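Local coordinates for acyl-CoA dehydrogenase (Bacillus anthracis, PDB 3OWA), which probably catalyses the FAD-dependent alpha,beta-dehydrogenation of acyl-CoA thioesters to enoyl-CoA products, at residues 331-336 with 353-357; 363-367 with 500-505; 547-551 with 563-567; 315-320 with 531-535. All blocks are in the same frame, centred on the assembly; numbering follows the deposited sequence.

Interaction 1: residues 331-336 with 353-357; sequences LFESRM and SIAEY
Arg335 leaves helix 305-336 and runs past Ser353 toward Tyr357 and Glu356. Its CB packs on Ser353 CB at 3.9 Å, and CG stays close to that residue's CA. There the chain bends (chi2 73°), which carries CD to 3.4 Å from Tyr357 OH. The phenol oxygen lies over one face of the guanidinium, whose plane is turned 65° from the ring. At the tip, NH2 is 3.4 Å from Glu356 OE2. That oxygen stands well out of the guanidinium plane, so the salt bridge is one of charge without a directed N-H; Glu356 OE2 has its hydrogen bond from Gly14 N.

The Tyr357 ring is sandwiched, with Leu331 CB in CH-pi contact 3.6 Å from its centroid over one face and Glu356 CG over the opposite one. Alongside, Ile354 CB sits 3.5 Å from the centroid of Phe332, a second CH-pi contact. A water 2.6 Å from Tyr357 OH donates to it and to Leu331 O, while the hydroxyl also bonds Val12 O. Ring faces, a bridging water and a probably modest, undirected ionic pull thus join helix 305-336 to the end of helix 348-355 and the following turn, where Tyr357 is N-cap of the next helix.

Interaction 2: residues 363-367 with 500-505; sequences LNKVF and VSNLYA
Leu363 and Ser501 bring their CA atoms to 5.5 Å where two long helices cross almost perpendicularly; the axes of the two short segments approach to 10.1 Å with a signed crossing angle of -95°. Close to that crossing Leu363 drives into the 500-505 helix. Its CG stands anti to its own carbonyl carbon (chi1 -54°), and the two methyl groups divide the work. CD2 lies on the backbone at 3.8 Å from Ser501 CA, while CD1 touches Tyr504 CB at 3.7 Å and Val500 CG1 at 3.9 Å.

The crossing ties together two parts of the helical C-terminal region, since helix 358-383 belongs to the first stretch of sequence resembling an acyl-CoA dehydrogenase C-terminal domain and helix 490-520 to the second. One turn on from Leu363, Phe367 meets the same partner helix, chiefly at Ala505. Ala505 CB comes over one face of its ring, 3.5 Å from CZ and displaced toward the rim, a CH-pi contact tilted 25° from the ring normal. Asn502 OD1 lies at the edge of this ring, 4.2 Å from Phe367 CE1; the ND2 end of that amide is hydrogen-bonded to Glu542 on helix 526-554. Ser501 OG approaches Phe367 obliquely. The phenol end of Tyr504 runs on past Leu363 to helix 305-336, where its OH is hydrogen-bonded to Thr328 OG1.

Interaction 3: residues 547-551 with 563-567; sequences AKETL and MLSSL
Met563, built as selenomethionine, meets Leu551 through the base of its side chain: its CB is 4.0 Å from Leu551 CD2, and the two side chains cross at about a right angle. The bend at chi2 (-50°) then leads the selenium away from the 547-551 helix. Met563 O also takes part, lying 3.9 Å from Leu551 CD1. Next comes Leu564, whose CD2 swings in to 4.0 Å from that same methyl, so Leu551 CD1 is touched by successive residues of the partner helix. The two helices form an antiparallel alpha hairpin: helix 526-554 passes through a short turn into helix 557-571, and their local axes run back 10.6 Å apart at 168°.

A turn after Met563, Leu567 adds the next contact along the helix. With CG anti to the backbone N (chi1 176°), its CD2 enters between three partners, Lys548 CG at 3.6 Å, Leu551 CD1 at 3.8 Å and Ala547 CB at 3.9 Å. Lys548 gives only the aliphatic base of its chain to this contact; its extended end forms a long, weak ion pair with Glu544. Ala547 and Leu551 also lean on helix 458-482, against Val474 and Leu477 respectively.

Interaction 4: residues 315-320 with 531-535; sequences AAKTYA and YTEVF
Thr532 OG1, 3.6 Å from Tyr319 CE2, is gripped by two hydrogen bonds, one to Lys528 O a turn back in its own helix and one to Thr513 OG1. Thr513 also bonds the hydroxyl of Tyr319, so this one threonine of helix 490-520 holds polar groups from both sides of the contact.

Beside that polar corner the interface is aromatic and alanine-rich. Tyr319 and Tyr531 meet obliquely, their planes 33° apart and their centroids 5.2 Å from each other, with Tyr531 CD2 only 3.4 Å from Tyr319 CG. The Tyr531 ring lies on the partner backbone: its CD1 is 3.7 Å from Ala316 CA, its CE1 is equally near Ala315 CB, and Ala315 O is over one face toward the rim. The chi1 of Tyr531, with CG anti to the carbonyl carbon, turns the ring over against Ala315, Ala316 and Tyr319. One turn on, Phe535 uses a different rotamer, with CG anti to the backbone N, and turns one ring face to Ala320 CB. This methyl stands 3.6 Å from the ring centroid and just 4° off the normal, a well-centred CH-pi contact.

The alanines are consistent with the 9.1 Å separation of the short segments' axes, which cross at -101°. Helix 578-592 covers one flank, where Ile589 meets Ala315 and Ile585 meets Tyr531. Helix 490-520 closes another, with Ala509 against Tyr319 and Met506 against Phe535.

From the N terminus, helix 305-336 enters first, giving 315-320 to interaction 4 and then 331-336 to interaction 1. Interaction 1 closes soon afterwards at 353-357, making a short local loop. Interaction 2 opens on the following helix at 363-367 and closes at 500-505; interaction 4 closes later, at 531-535, and so encloses both. Helix 526-554 runs on into interaction 3, a separate hairpin at the far end of the helical region, and no two loops cross. Interactions 2 and 4 touch directly, Phe367 CZ lying 3.6 Å from Phe535 CZ, while Leu331 CD1 of interaction 1 packs 4.1 Å from Tyr504 OH of interaction 2.

Interaction 1: residues 331-336 with 353-357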
loop_
_atom_site.group_PDB
_atom_site.type_symbol
_atom_site.label_atom_id
_atom_site.label_comp_id
_atom_site.label_asym_id
_atom_site.label_seq_id
_atom_site.Cartn_x
_atom_site.Cartn_y
_atom_site.Cartn_z
ATOM N N LEU A 331 23.292 -5.886 -18.696
ATOM C CA LEU A 331 23.380 -5.129 -19.961
ATOM C C LEU A 331 24.443 -4.032 -19.873
ATOM O O LEU A 331 25.233 -3.824 -20.813
ATOM C CB LEU A 331 22.032 -4.524 -20.371
ATOM C CG LEU A 331 20.944 -5.489 -20.838
ATOM C CD1 LEU A 331 19.577 -4.834 -20.819
ATOM C CD2 LEU A 331 21.270 -6.124 -22.226
ATOM N N PHE A 332 24.450 -3.334 -18.741
ATOM C CA PHE A 332 25.452 -2.324 -18.443
ATOM C C PHE A 332 26.868 -2.959 -18.502
ATOM O O PHE A 332 27.751 -2.445 -19.205
ATOM C CB PHE A 332 25.111 -1.682 -17.081
ATOM C CG PHE A 332 25.896 -0.438 -16.743
ATOM C CD1 PHE A 332 25.786 0.123 -15.464
ATOM C CD2 PHE A 332 26.762 0.173 -17.667
ATOM C CE1 PHE A 332 26.519 1.298 -15.113
ATOM C CE2 PHE A 332 27.501 1.332 -17.327
ATOM C CZ PHE A 332 27.375 1.899 -16.057
ATOM N N GLU A 333 27.063 -4.084 -17.806
ATOM C CA GLU A 333 28.365 -4.781 -17.781
ATOM C C GLU A 333 28.844 -5.235 -19.159
ATOM O O GLU A 333 30.042 -5.196 -19.446
ATOM C CB GLU A 333 28.348 -6.002 -16.853
ATOM C CG GLU A 333 29.097 -5.841 -15.539
ATOM C CD GLU A 333 30.547 -5.396 -15.701
ATOM O OE1 GLU A 333 30.859 -4.299 -15.195
ATOM O OE2 GLU A 333 31.374 -6.123 -16.316
ATOM N N SER A 334 27.925 -5.682 -20.009
ATOM C CA SER A 334 28.352 -6.162 -21.313
ATOM C C SER A 334 28.603 -5.002 -22.287
ATOM O O SER A 334 29.287 -5.168 -23.293
ATOM C CB SER A 334 27.401 -7.218 -21.878
ATOM O OG SER A 334 26.226 -6.623 -22.361
ATOM N N ARG A 335 28.063 -3.831 -21.977
ATOM C CA ARG A 335 28.366 -2.643 -22.755
ATOM C C ARG A 335 29.729 -2.088 -22.319
ATOM O O ARG A 335 30.494 -1.563 -23.142
ATOM C CB ARG A 335 27.268 -1.602 -22.571
ATOM C CG ARG A 335 27.001 -0.763 -23.786
ATOM C CD ARG A 335 26.273 -1.561 -24.846
ATOM N NE ARG A 335 25.547 -0.707 -25.788
ATOM C CZ ARG A 335 24.810 -1.160 -26.804
ATOM N NH1 ARG A 335 24.699 -2.465 -27.029
ATOM N NH2 ARG A 335 24.182 -0.308 -27.611
HETATM N N MSE A 336 30.008 -2.221 -21.017
HETATM C CA MSE A 336 31.291 -1.891 -20.398
HETATM C C MSE A 336 32.451 -2.725 -20.958
HETATM O O MSE A 336 33.580 -2.227 -21.055
HETATM C CB MSE A 336 31.237 -2.123 -18.884
HETATM C CG MSE A 336 30.382 -1.134 -18.090
HETATM SE SE MSE A 336 31.141 0.615 -18.034
HETATM C CE MSE A 336 32.679 0.206 -16.922
ATOM N N SER A 353 27.250 3.910 -21.469
ATOM C CA SER A 353 27.015 2.460 -21.392
ATOM C C SER A 353 25.774 2.124 -20.583
ATOM O O SER A 353 25.171 1.071 -20.778
ATOM C CB SER A 353 28.205 1.718 -20.769
ATOM O OG SER A 353 29.348 1.729 -21.613
ATOM N N ILE A 354 25.402 3.009 -19.658
ATOM C CA ILE A 354 24.156 2.812 -18.921
ATOM C C ILE A 354 23.012 3.623 -19.490
ATOM O O ILE A 354 21.908 3.134 -19.506
ATOM C CB ILE A 354 24.304 3.059 -17.402
ATOM C CG1 ILE A 354 23.012 2.684 -16.662
ATOM C CG2 ILE A 354 24.752 4.482 -17.124
ATOM C CD1 ILE A 354 22.645 1.153 -16.745
ATOM N N ALA A 355 23.280 4.848 -19.956
ATOM C CA ALA A 355 22.239 5.686 -20.555
ATOM C C ALA A 355 21.542 4.928 -21.699
ATOM O O ALA A 355 20.345 5.113 -21.912
ATOM C CB ALA A 355 22.802 7.035 -21.036
ATOM N N GLU A 356 22.276 4.038 -22.373
ATOM C CA GLU A 356 21.724 3.165 -23.437
ATOM C C GLU A 356 20.493 2.427 -22.911
ATOM O O GLU A 356 19.500 2.225 -23.640
ATOM C CB GLU A 356 22.789 2.158 -23.896
ATOM C CG GLU A 356 22.291 1.041 -24.786
ATOM C CD GLU A 356 21.839 1.544 -26.159
ATOM O OE1 GLU A 356 22.282 2.632 -26.583
ATOM O OE2 GLU A 356 21.034 0.856 -26.823
ATOM N N TYR A 357 20.544 2.075 -21.622
ATOM C CA TYR A 357 19.477 1.308 -21.003
ATOM C C TYR A 357 18.589 2.120 -20.065
ATOM O O TYR A 357 18.094 1.591 -19.070
ATOM C CB TYR A 357 20.064 0.089 -20.313
ATOM C CG TYR A 357 20.914 -0.701 -21.271
ATOM C CD1 TYR A 357 22.292 -0.713 -21.153
ATOM C CD2 TYR A 357 20.329 -1.405 -22.320
ATOM C CE1 TYR A 357 23.078 -1.410 -22.050
ATOM C CE2 TYR A 357 21.089 -2.115 -23.206
ATOM C CZ TYR A 357 22.465 -2.108 -23.080
ATOM O OH TYR A 357 23.226 -2.819 -23.974
HETATM O O HOH W 1 24.874 -4.841 -23.563
#

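Interaction 2: residues 363-367 with 500-505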
loop_
_atom_site.group_PDB
_atom_site.type_symbol
_atom_site.label_atom_id
_atom_site.label_comp_id
_atom_site.label_asym_id
_atom_site.label_seq_id
_atom_site.Cartn_x
_atom_site.Cartn_y
_atom_site.Cartn_z
ATOM N N LEU A 363 12.095 1.141 -15.657
ATOM C CA LEU A 363 11.266 -0.030 -15.339
ATOM C C LEU A 363 11.653 -0.700 -14.024
ATOM O O LEU A 363 10.775 -1.082 -13.266
ATOM C CB LEU A 363 11.263 -1.086 -16.463
ATOM C CG LEU A 363 10.875 -0.630 -17.881
ATOM C CD1 LEU A 363 11.046 -1.793 -18.861
ATOM C CD2 LEU A 363 9.461 -0.012 -17.937
ATOM N N ASN A 364 12.943 -0.899 -13.801
ATOM C CA ASN A 364 13.443 -1.544 -12.580
ATOM C C ASN A 364 13.071 -0.726 -11.372
ATOM O O ASN A 364 12.638 -1.259 -10.346
ATOM C CB ASN A 364 14.966 -1.645 -12.607
ATOM C CG ASN A 364 15.495 -2.747 -13.526
ATOM O OD1 ASN A 364 14.773 -3.652 -13.982
ATOM N ND2 ASN A 364 16.778 -2.673 -13.785
ATOM N N LYS A 365 13.220 0.584 -11.487
ATOM C CA LYS A 365 12.927 1.437 -10.375
ATOM C C LYS A 365 11.450 1.360 -9.963
ATOM O O LYS A 365 11.145 1.212 -8.770
ATOM C CB LYS A 365 13.354 2.877 -10.669
ATOM C CG LYS A 365 13.313 3.794 -9.449
ATOM C CD LYS A 365 12.004 4.527 -9.321
ATOM C CE LYS A 365 11.922 5.209 -7.998
ATOM N NZ LYS A 365 10.708 6.081 -7.840
ATOM N N VAL A 366 10.542 1.473 -10.941
ATOM C CA VAL A 366 9.131 1.430 -10.653
ATOM C C VAL A 366 8.736 0.029 -10.226
ATOM O O VAL A 366 8.009 -0.165 -9.238
ATOM C CB VAL A 366 8.254 1.831 -11.889
ATOM C CG1 VAL A 366 6.752 1.624 -11.548
ATOM C CG2 VAL A 366 8.534 3.260 -12.312
ATOM N N PHE A 367 9.223 -0.972 -10.950
ATOM C CA PHE A 367 8.783 -2.337 -10.649
ATOM C C PHE A 367 9.315 -2.773 -9.291
ATOM O O PHE A 367 8.574 -3.325 -8.494
ATOM C CB PHE A 367 9.253 -3.301 -11.728
ATOM C CG PHE A 367 8.675 -4.676 -11.609
ATOM C CD1 PHE A 367 7.435 -4.963 -12.150
ATOM C CD2 PHE A 367 9.402 -5.704 -11.017
ATOM C CE1 PHE A 367 6.896 -6.245 -12.059
ATOM C CE2 PHE A 367 8.873 -6.983 -10.906
ATOM C CZ PHE A 367 7.623 -7.267 -11.432
ATOM N N VAL A 500 4.766 -2.381 -20.789
ATOM C CA VAL A 500 6.169 -2.623 -21.084
ATOM C C VAL A 500 6.854 -3.147 -19.810
ATOM O O VAL A 500 7.702 -4.063 -19.871
ATOM C CB VAL A 500 6.861 -1.321 -21.576
ATOM C CG1 VAL A 500 8.382 -1.531 -21.747
ATOM C CG2 VAL A 500 6.192 -0.812 -22.883
ATOM N N SER A 501 6.479 -2.585 -18.662
ATOM C CA SER A 501 7.107 -2.991 -17.415
ATOM C C SER A 501 6.777 -4.475 -17.119
ATOM O O SER A 501 7.665 -5.276 -16.829
ATOM C CB SER A 501 6.634 -2.123 -16.268
ATOM O OG SER A 501 7.252 -2.598 -15.088
ATOM N N ASN A 502 5.509 -4.839 -17.220
ATOM C CA ASN A 502 5.119 -6.233 -16.996
ATOM C C ASN A 502 5.791 -7.169 -17.964
ATOM O O ASN A 502 6.255 -8.228 -17.575
ATOM C CB ASN A 502 3.599 -6.395 -17.063
ATOM C CG ASN A 502 2.935 -6.112 -15.728
ATOM O OD1 ASN A 502 3.596 -5.956 -14.700
ATOM N ND2 ASN A 502 1.630 -6.037 -15.741
ATOM N N LEU A 503 5.865 -6.758 -19.225
ATOM C CA LEU A 503 6.559 -7.545 -20.245
ATOM C C LEU A 503 8.052 -7.826 -19.927
ATOM O O LEU A 503 8.526 -8.968 -20.034
ATOM C CB LEU A 503 6.366 -6.888 -21.624
ATOM C CG LEU A 503 7.367 -7.368 -22.652
ATOM C CD1 LEU A 503 6.861 -8.673 -23.227
ATOM C CD2 LEU A 503 7.622 -6.309 -23.720
ATOM N N TYR A 504 8.773 -6.783 -19.531
ATOM C CA TYR A 504 10.183 -6.887 -19.140
ATOM C C TYR A 504 10.396 -7.824 -17.944
ATOM O O TYR A 504 11.321 -8.641 -17.931
ATOM C CB TYR A 504 10.769 -5.483 -18.837
ATOM C CG TYR A 504 12.271 -5.438 -18.673
ATOM C CD1 TYR A 504 13.120 -5.923 -19.680
ATOM C CD2 TYR A 504 12.848 -4.920 -17.521
ATOM C CE1 TYR A 504 14.503 -5.887 -19.545
ATOM C CE2 TYR A 504 14.235 -4.869 -17.372
ATOM C CZ TYR A 504 15.057 -5.359 -18.398
ATOM O OH TYR A 504 16.429 -5.320 -18.247
ATOM N N ALA A 505 9.554 -7.706 -16.934
ATOM C CA ALA A 505 9.657 -8.611 -15.791
ATOM C C ALA A 505 9.331 -10.072 -16.185
ATOM O O ALA A 505 10.037 -11.009 -15.774
ATOM C CB ALA A 505 8.733 -8.137 -14.668
#

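Interaction 3: residues 547-551 with 563-567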
loop_
_atom_site.group_PDB
_atom_site.type_symbol
_atom_site.label_atom_id
_atom_site.label_comp_id
_atom_site.label_asym_id
_atom_site.label_seq_id
_atom_site.Cartn_x
_atom_site.Cartn_y
_atom_site.Cartn_z
ATOM N N ALA A 547 -4.341 -3.010 -21.910
ATOM C CA ALA A 547 -4.563 -2.868 -23.352
ATOM C C ALA A 547 -6.013 -2.540 -23.661
ATOM O O ALA A 547 -6.278 -1.637 -24.437
ATOM C CB ALA A 547 -4.106 -4.126 -24.111
ATOM N N LYS A 548 -6.943 -3.270 -23.046
ATOM C CA LYS A 548 -8.377 -3.009 -23.204
ATOM C C LYS A 548 -8.744 -1.570 -22.880
ATOM O O LYS A 548 -9.444 -0.932 -23.663
ATOM C CB LYS A 548 -9.230 -3.927 -22.309
ATOM C CG LYS A 548 -9.377 -5.339 -22.827
ATOM C CD LYS A 548 -10.488 -6.089 -22.078
ATOM C CE LYS A 548 -10.362 -7.611 -22.292
ATOM N NZ LYS A 548 -11.633 -8.345 -21.964
ATOM N N GLU A 549 -8.289 -1.075 -21.724
ATOM C CA GLU A 549 -8.563 0.308 -21.315
ATOM C C GLU A 549 -8.019 1.308 -22.331
ATOM O O GLU A 549 -8.678 2.297 -22.662
ATOM C CB GLU A 549 -7.991 0.638 -19.910
ATOM C CG GLU A 549 -8.378 2.063 -19.453
ATOM C CD GLU A 549 -7.869 2.435 -18.052
ATOM O OE1 GLU A 549 -6.651 2.611 -17.865
ATOM O OE2 GLU A 549 -8.698 2.578 -17.130
ATOM N N THR A 550 -6.818 1.042 -22.832
ATOM C CA THR A 550 -6.228 1.919 -23.843
ATOM C C THR A 550 -6.974 1.860 -25.188
ATOM O O THR A 550 -7.171 2.894 -25.812
ATOM C CB THR A 550 -4.765 1.627 -24.043
ATOM O OG1 THR A 550 -4.102 1.714 -22.775
ATOM C CG2 THR A 550 -4.157 2.654 -24.988
ATOM N N LEU A 551 -7.379 0.666 -25.627
ATOM C CA LEU A 551 -8.131 0.527 -26.903
ATOM C C LEU A 551 -9.474 1.259 -26.851
ATOM O O LEU A 551 -9.847 1.957 -27.783
ATOM C CB LEU A 551 -8.320 -0.956 -27.303
ATOM C CG LEU A 551 -7.067 -1.717 -27.767
ATOM C CD1 LEU A 551 -7.326 -3.225 -27.990
ATOM C CD2 LEU A 551 -6.507 -1.089 -29.027
HETATM N N MSE A 563 -10.220 -4.087 -33.225
HETATM C CA MSE A 563 -9.065 -4.079 -32.322
HETATM C C MSE A 563 -9.223 -5.010 -31.111
HETATM O O MSE A 563 -8.287 -5.728 -30.773
HETATM C CB MSE A 563 -8.728 -2.647 -31.899
HETATM C CG MSE A 563 -8.292 -1.760 -33.067
HETATM SE SE MSE A 563 -6.901 -2.567 -34.181
HETATM C CE MSE A 563 -6.806 -1.258 -35.639
ATOM N N LEU A 564 -10.405 -5.014 -30.487
ATOM C CA LEU A 564 -10.691 -5.916 -29.357
ATOM C C LEU A 564 -10.676 -7.413 -29.702
ATOM O O LEU A 564 -10.264 -8.226 -28.870
ATOM C CB LEU A 564 -11.986 -5.536 -28.616
ATOM C CG LEU A 564 -12.106 -4.205 -27.839
ATOM C CD1 LEU A 564 -13.504 -4.016 -27.266
ATOM C CD2 LEU A 564 -11.060 -4.052 -26.705
ATOM N N SER A 565 -11.137 -7.782 -30.908
ATOM C CA SER A 565 -11.009 -9.165 -31.400
ATOM C C SER A 565 -9.552 -9.525 -31.693
ATOM O O SER A 565 -9.137 -10.662 -31.474
ATOM C CB SER A 565 -11.823 -9.388 -32.688
ATOM O OG SER A 565 -13.190 -9.088 -32.475
ATOM N N SER A 566 -8.791 -8.570 -32.219
ATOM C CA SER A 566 -7.334 -8.769 -32.397
ATOM C C SER A 566 -6.653 -9.034 -31.035
ATOM O O SER A 566 -5.763 -9.887 -30.932
ATOM C CB SER A 566 -6.674 -7.578 -33.111
ATOM O OG SER A 566 -7.163 -7.433 -34.443
ATOM N N LEU A 567 -7.099 -8.312 -30.004
ATOM C CA LEU A 567 -6.558 -8.464 -28.647
ATOM C C LEU A 567 -6.945 -9.822 -28.061
ATOM O O LEU A 567 -6.103 -10.505 -27.465
ATOM C CB LEU A 567 -7.007 -7.315 -27.731
ATOM C CG LEU A 567 -6.605 -7.364 -26.241
ATOM C CD1 LEU A 567 -5.074 -7.529 -26.042
ATOM C CD2 LEU A 567 -7.122 -6.142 -25.491
#

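Interaction 4: residues 315-320 with 531-535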
loop_
_atom_site.group_PDB
_atom_site.type_symbol
_atom_site.label_atom_id
_atom_site.label_comp_id
_atom_site.label_asym_id
_atom_site.label_seq_id
_atom_site.Cartn_x
_atom_site.Cartn_y
_atom_site.Cartn_z
ATOM N N ALA A 315 7.108 -13.915 -2.908
ATOM C CA ALA A 315 8.310 -14.558 -3.453
ATOM C C ALA A 315 8.343 -14.540 -4.984
ATOM O O ALA A 315 9.401 -14.381 -5.571
ATOM C CB ALA A 315 8.422 -15.932 -2.949
ATOM N N ALA A 316 7.182 -14.709 -5.620
ATOM C CA ALA A 316 7.123 -14.717 -7.075
ATOM C C ALA A 316 7.389 -13.345 -7.684
ATOM O O ALA A 316 8.101 -13.227 -8.665
ATOM C CB ALA A 316 5.809 -15.283 -7.567
ATOM N N LYS A 317 6.775 -12.313 -7.123
ATOM C CA LYS A 317 7.141 -10.931 -7.476
ATOM C C LYS A 317 8.605 -10.627 -7.254
ATOM O O LYS A 317 9.225 -10.007 -8.101
ATOM C CB LYS A 317 6.275 -9.939 -6.683
ATOM C CG LYS A 317 4.787 -10.037 -7.046
ATOM C CD LYS A 317 4.026 -9.077 -6.112
ATOM C CE LYS A 317 2.512 -9.232 -6.237
ATOM N NZ LYS A 317 2.044 -8.773 -7.620
ATOM N N THR A 318 9.166 -11.065 -6.130
ATOM C CA THR A 318 10.577 -10.799 -5.830
ATOM C C THR A 318 11.489 -11.501 -6.857
ATOM O O THR A 318 12.505 -10.938 -7.275
ATOM C CB THR A 318 10.941 -11.306 -4.427
ATOM O OG1 THR A 318 10.213 -10.573 -3.448
ATOM C CG2 THR A 318 12.468 -11.149 -4.118
ATOM N N TYR A 319 11.124 -12.725 -7.260
ATOM C CA TYR A 319 11.871 -13.451 -8.295
ATOM C C TYR A 319 11.817 -12.626 -9.569
ATOM O O TYR A 319 12.833 -12.399 -10.197
ATOM C CB TYR A 319 11.269 -14.838 -8.567
ATOM C CG TYR A 319 12.019 -15.618 -9.650
ATOM C CD1 TYR A 319 13.266 -16.203 -9.380
ATOM C CD2 TYR A 319 11.477 -15.773 -10.941
ATOM C CE1 TYR A 319 13.965 -16.915 -10.378
ATOM C CE2 TYR A 319 12.166 -16.498 -11.942
ATOM C CZ TYR A 319 13.401 -17.060 -11.643
ATOM O OH TYR A 319 14.083 -17.767 -12.610
ATOM N N ALA A 320 10.636 -12.137 -9.943
ATOM C CA ALA A 320 10.573 -11.369 -11.186
ATOM C C ALA A 320 11.384 -10.073 -11.078
ATOM O O ALA A 320 12.088 -9.717 -12.026
ATOM C CB ALA A 320 9.125 -11.108 -11.639
ATOM N N TYR A 531 7.500 -19.991 -9.875
ATOM C CA TYR A 531 7.446 -18.522 -9.785
ATOM C C TYR A 531 7.048 -17.985 -11.141
ATOM O O TYR A 531 6.204 -17.115 -11.240
ATOM C CB TYR A 531 8.815 -17.905 -9.446
ATOM C CG TYR A 531 9.368 -18.123 -8.053
ATOM C CD1 TYR A 531 8.525 -18.178 -6.942
ATOM C CD2 TYR A 531 10.743 -18.232 -7.850
ATOM C CE1 TYR A 531 9.036 -18.335 -5.669
ATOM C CE2 TYR A 531 11.277 -18.395 -6.558
ATOM C CZ TYR A 531 10.403 -18.474 -5.480
ATOM O OH TYR A 531 10.878 -18.653 -4.203
ATOM N N THR A 532 7.685 -18.530 -12.182
ATOM C CA THR A 532 7.496 -18.080 -13.562
ATOM C C THR A 532 6.079 -18.284 -14.087
ATOM O O THR A 532 5.505 -17.348 -14.667
ATOM C CB THR A 532 8.545 -18.733 -14.495
ATOM O OG1 THR A 532 9.839 -18.363 -14.021
ATOM C CG2 THR A 532 8.402 -18.237 -15.930
ATOM N N GLU A 533 5.514 -19.482 -13.877
ATOM C CA GLU A 533 4.136 -19.779 -14.297
ATOM C C GLU A 533 3.119 -18.850 -13.648
ATOM O O GLU A 533 2.234 -18.288 -14.308
ATOM C CB GLU A 533 3.789 -21.227 -13.946
ATOM C CG GLU A 533 4.454 -22.221 -14.890
ATOM C CD GLU A 533 4.383 -23.656 -14.406
ATOM O OE1 GLU A 533 4.164 -23.892 -13.189
ATOM O OE2 GLU A 533 4.545 -24.557 -15.258
ATOM N N VAL A 534 3.284 -18.686 -12.342
ATOM C CA VAL A 534 2.361 -17.941 -11.520
ATOM C C VAL A 534 2.487 -16.435 -11.832
ATOM O O VAL A 534 1.477 -15.766 -12.039
ATOM C CB VAL A 534 2.659 -18.268 -10.018
ATOM C CG1 VAL A 534 2.289 -17.141 -9.118
ATOM C CG2 VAL A 534 1.960 -19.602 -9.618
ATOM N N PHE A 535 3.714 -15.923 -11.900
ATOM C CA PHE A 535 3.897 -14.490 -12.159
ATOM C C PHE A 535 3.398 -14.137 -13.576
ATOM O O PHE A 535 2.705 -13.131 -13.771
ATOM C CB PHE A 535 5.364 -14.034 -11.988
ATOM C CG PHE A 535 5.590 -12.602 -12.394
ATOM C CD1 PHE A 535 5.276 -11.576 -11.527
ATOM C CD2 PHE A 535 6.044 -12.278 -13.675
ATOM C CE1 PHE A 535 5.438 -10.240 -11.901
ATOM C CE2 PHE A 535 6.213 -10.965 -14.077
ATOM C CZ PHE A 535 5.932 -9.930 -13.172
#